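Local coordinates for CdiA-CT toxin, Conserved domain protein (Yersinia pseudotuberculosis serotype O:3, PDB 4ZQU), which probably acts as a nuclease toxin in contact-dependent growth inhibition, and is bound by its cognate CdiI immunity protein, at residues S56-N61 against T102-A107. Sequence-based numbering, arbitrary orientation.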
ATOM      1  N   SER A  56      -8.104   4.412 -24.278  1.00 35.85           N
ATOM      2  CA  SER A  56      -6.998   3.554 -23.858  1.00 37.29           C
ATOM      3  C   SER A  56      -6.323   4.056 -22.590  1.00 36.98           C
ATOM      4  O   SER A  56      -6.147   3.301 -21.637  1.00 40.44           O
ATOM      5  CB  SER A  56      -5.957   3.436 -24.971  1.00 39.99           C
ATOM      6  OG  SER A  56      -6.470   2.719 -26.080  1.00 43.18           O
ATOM      7  N   SER A  57      -5.941   5.329 -22.592  1.00 36.11           N
ATOM      8  CA  SER A  57      -5.247   5.928 -21.456  1.00 37.51           C
ATOM      9  C   SER A  57      -6.028   5.752 -20.161  1.00 38.65           C
ATOM     10  O   SER A  57      -5.460   5.413 -19.123  1.00 40.71           O
ATOM     11  CB  SER A  57      -4.997   7.413 -21.708  1.00 37.94           C
ATOM     12  OG  SER A  57      -4.388   8.019 -20.582  1.00 39.72           O
ATOM     13  N   ILE A  58      -7.333   5.982 -20.235  1.00 37.89           N
ATOM     14  CA  ILE A  58      -8.203   5.852 -19.071  1.00 35.78           C
ATOM     15  C   ILE A  58      -8.413   4.390 -18.703  1.00 34.77           C
ATOM     16  O   ILE A  58      -8.304   4.015 -17.537  1.00 36.86           O
ATOM     17  CB  ILE A  58      -9.570   6.512 -19.314  1.00 33.78           C
ATOM     18  CG1 ILE A  58      -9.385   7.956 -19.787  1.00 32.37           C
ATOM     19  CG2 ILE A  58     -10.412   6.459 -18.053  1.00 33.27           C
ATOM     20  CD1 ILE A  58     -10.683   8.659 -20.126  1.00 30.22           C
ATOM     21  N   LYS A  59      -8.716   3.570 -19.704  1.00 33.62           N
ATOM     22  CA  LYS A  59      -8.885   2.138 -19.498  1.00 34.13           C
ATOM     23  C   LYS A  59      -7.633   1.524 -18.885  1.00 37.21           C
ATOM     24  O   LYS A  59      -7.712   0.610 -18.065  1.00 38.72           O
ATOM     25  CB  LYS A  59      -9.211   1.439 -20.816  1.00 35.67           C
ATOM     26  CG  LYS A  59      -9.655   0.005 -20.646  1.00 38.59           C
ATOM     27  CD  LYS A  59      -9.102  -0.894 -21.732  1.00 40.48           C
ATOM     28  CE  LYS A  59      -9.319  -2.356 -21.378  1.00 41.72           C
ATOM     29  NZ  LYS A  59      -8.388  -3.249 -22.117  1.00 44.70           N
ATOM     30  N   LYS A  60      -6.478   2.037 -19.293  1.00 38.41           N
ATOM     31  CA  LYS A  60      -5.205   1.564 -18.776  1.00 42.16           C
ATOM     32  C   LYS A  60      -5.142   1.807 -17.274  1.00 43.16           C
ATOM     33  O   LYS A  60      -4.645   0.973 -16.519  1.00 46.38           O
ATOM     34  CB  LYS A  60      -4.045   2.259 -19.490  1.00 46.51           C
ATOM     35  CG  LYS A  60      -2.677   1.995 -18.892  1.00 52.02           C
ATOM     36  CD  LYS A  60      -1.580   2.259 -19.911  1.00 55.93           C
ATOM     37  CE  LYS A  60      -0.691   3.414 -19.475  1.00 59.17           C
ATOM     38  NZ  LYS A  60       0.706   2.980 -19.186  1.00 64.21           N
ATOM     39  N   ASN A  61      -5.664   2.950 -16.842  1.00 41.17           N
ATOM     40  CA  ASN A  61      -5.717   3.269 -15.424  1.00 40.95           C
ATOM     41  C   ASN A  61      -6.762   2.430 -14.702  1.00 40.31           C
ATOM     42  O   ASN A  61      -6.496   1.892 -13.630  1.00 42.99           O
ATOM     43  CB  ASN A  61      -6.009   4.754 -15.216  1.00 41.21           C
ATOM     44  CG  ASN A  61      -5.952   5.160 -13.753  1.00 44.86           C
ATOM     45  OD1 ASN A  61      -6.874   4.893 -12.984  1.00 45.27           O
ATOM     46  ND2 ASN A  61      -4.864   5.815 -13.364  1.00 46.87           N
ATOM     47  N   THR A 102     -16.859  10.989 -26.233  1.00 31.87           N
ATOM     48  CA  THR A 102     -17.413   9.675 -26.524  1.00 33.09           C
ATOM     49  C   THR A 102     -16.532   8.582 -25.927  1.00 34.49           C
ATOM     50  O   THR A 102     -17.033   7.576 -25.423  1.00 36.07           O
ATOM     51  CB  THR A 102     -17.563   9.458 -28.037  1.00 34.19           C
ATOM     52  OG1 THR A 102     -18.432  10.460 -28.576  1.00 36.37           O
ATOM     53  CG2 THR A 102     -18.146   8.090 -28.326  1.00 37.16           C
ATOM     54  N   GLU A 103     -15.219   8.792 -25.980  1.00 34.44           N
ATOM     55  CA  GLU A 103     -14.267   7.856 -25.390  1.00 34.47           C
ATOM     56  C   GLU A 103     -14.294   7.954 -23.870  1.00 33.35           C
ATOM     57  O   GLU A 103     -14.177   6.947 -23.170  1.00 35.44           O
ATOM     58  CB  GLU A 103     -12.849   8.116 -25.905  1.00 35.41           C
ATOM     59  CG  GLU A 103     -12.730   8.169 -27.419  1.00 38.85           C
ATOM     60  CD  GLU A 103     -11.303   7.988 -27.898  1.00 41.38           C
ATOM     61  OE1 GLU A 103     -10.467   7.508 -27.104  1.00 39.98           O
ATOM     62  OE2 GLU A 103     -11.016   8.332 -29.064  1.00 45.25           O
ATOM     63  N   ILE A 104     -14.445   9.173 -23.366  1.00 31.52           N
ATOM     64  CA  ILE A 104     -14.495   9.411 -21.929  1.00 28.39           C
ATOM     65  C   ILE A 104     -15.691   8.702 -21.311  1.00 28.55           C
ATOM     66  O   ILE A 104     -15.548   7.965 -20.340  1.00 31.29           O
ATOM     67  CB  ILE A 104     -14.559  10.916 -21.610  1.00 26.92           C
ATOM     68  CG1 ILE A 104     -13.234  11.587 -21.989  1.00 26.44           C
ATOM     69  CG2 ILE A 104     -14.863  11.140 -20.135  1.00 25.33           C
ATOM     70  CD1 ILE A 104     -13.245  13.089 -21.860  1.00 26.18           C
ATOM     71  N   ASN A 105     -16.865   8.909 -21.894  1.00 28.11           N
ATOM     72  CA  ASN A 105     -18.079   8.284 -21.388  1.00 30.84           C
ATOM     73  C   ASN A 105     -18.044   6.770 -21.543  1.00 34.96           C
ATOM     74  O   ASN A 105     -18.648   6.040 -20.757  1.00 35.02           O
ATOM     75  CB  ASN A 105     -19.301   8.861 -22.094  1.00 28.72           C
ATOM     76  CG  ASN A 105     -19.604  10.270 -21.654  1.00 27.80           C
ATOM     77  OD1 ASN A 105     -19.689  10.551 -20.459  1.00 33.01           O
ATOM     78  ND2 ASN A 105     -19.750  11.172 -22.613  1.00 29.17           N
ATOM     79  N   ARG A 106     -17.329   6.306 -22.561  1.00 37.31           N
ATOM     80  CA  ARG A 106     -17.164   4.876 -22.791  1.00 40.41           C
ATOM     81  C   ARG A 106     -16.331   4.241 -21.688  1.00 36.65           C
ATOM     82  O   ARG A 106     -16.638   3.146 -21.216  1.00 39.27           O
ATOM     83  CB  ARG A 106     -16.511   4.619 -24.150  1.00 46.51           C
ATOM     84  CG  ARG A 106     -17.190   3.525 -24.959  1.00 53.21           C
ATOM     85  CD  ARG A 106     -16.578   3.378 -26.348  1.00 59.30           C
ATOM     86  NE  ARG A 106     -16.375   4.654 -27.031  1.00 62.04           N
ATOM     87  CZ  ARG A 106     -15.276   4.970 -27.711  1.00 64.25           C
ATOM     88  NH1 ARG A 106     -14.271   4.107 -27.790  1.00 64.83           N
ATOM     89  NH2 ARG A 106     -15.180   6.151 -28.311  1.00 65.12           N
ATOM     90  N   ALA A 107     -15.266   4.932 -21.295  1.00 32.93           N
ATOM     91  CA  ALA A 107     -14.400   4.472 -20.221  1.00 33.15           C
ATOM     92  C   ALA A 107     -15.119   4.542 -18.874  1.00 35.05           C
ATOM     93  O   ALA A 107     -14.883   3.719 -17.990  1.00 35.87           O
ATOM     94  CB  ALA A 107     -13.123   5.290 -20.188  1.00 31.61           C
TER
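I58 meets A107 and I104, an example of how one beta-branched residue can serve two neighbours one helical turn apart. Its CG2, anti to the backbone N, lies against the methyl of A107, with I58 CG2 to A107 CB at 3.6 Å. The branch point follows closely, I58 CB standing 3.9 Å from A107 CB, and I58 CD1 adds a looser touch on A107 CB at 4.2 Å. I104 is met by CD1 alone: the other branch, extended through chi2 of 177°, brings I58 CD1 to 4.3 Å from both CA and CG1 of I104. I104 turns its own CB away from 56-61, so I58 reaches the root of this side chain rather than its end. In this restriction endonuclease-like domain of the PDDEXK clan, helices 53-66 and 98-113 lie side by side and both pack on strand 85-92, an inner strand of the mixed sheet, through I58 on L90 and I104 on V92. No hydrogen bond links the two segments. Polar ties form just before 56-61 instead: the carboxylate of E103, whose CB points toward 56-61, accepts hydrogen bonds from the backbone N of N52 at OE2 and of Y55 at OE1, which ties helix 98-113 to the start of its neighbour.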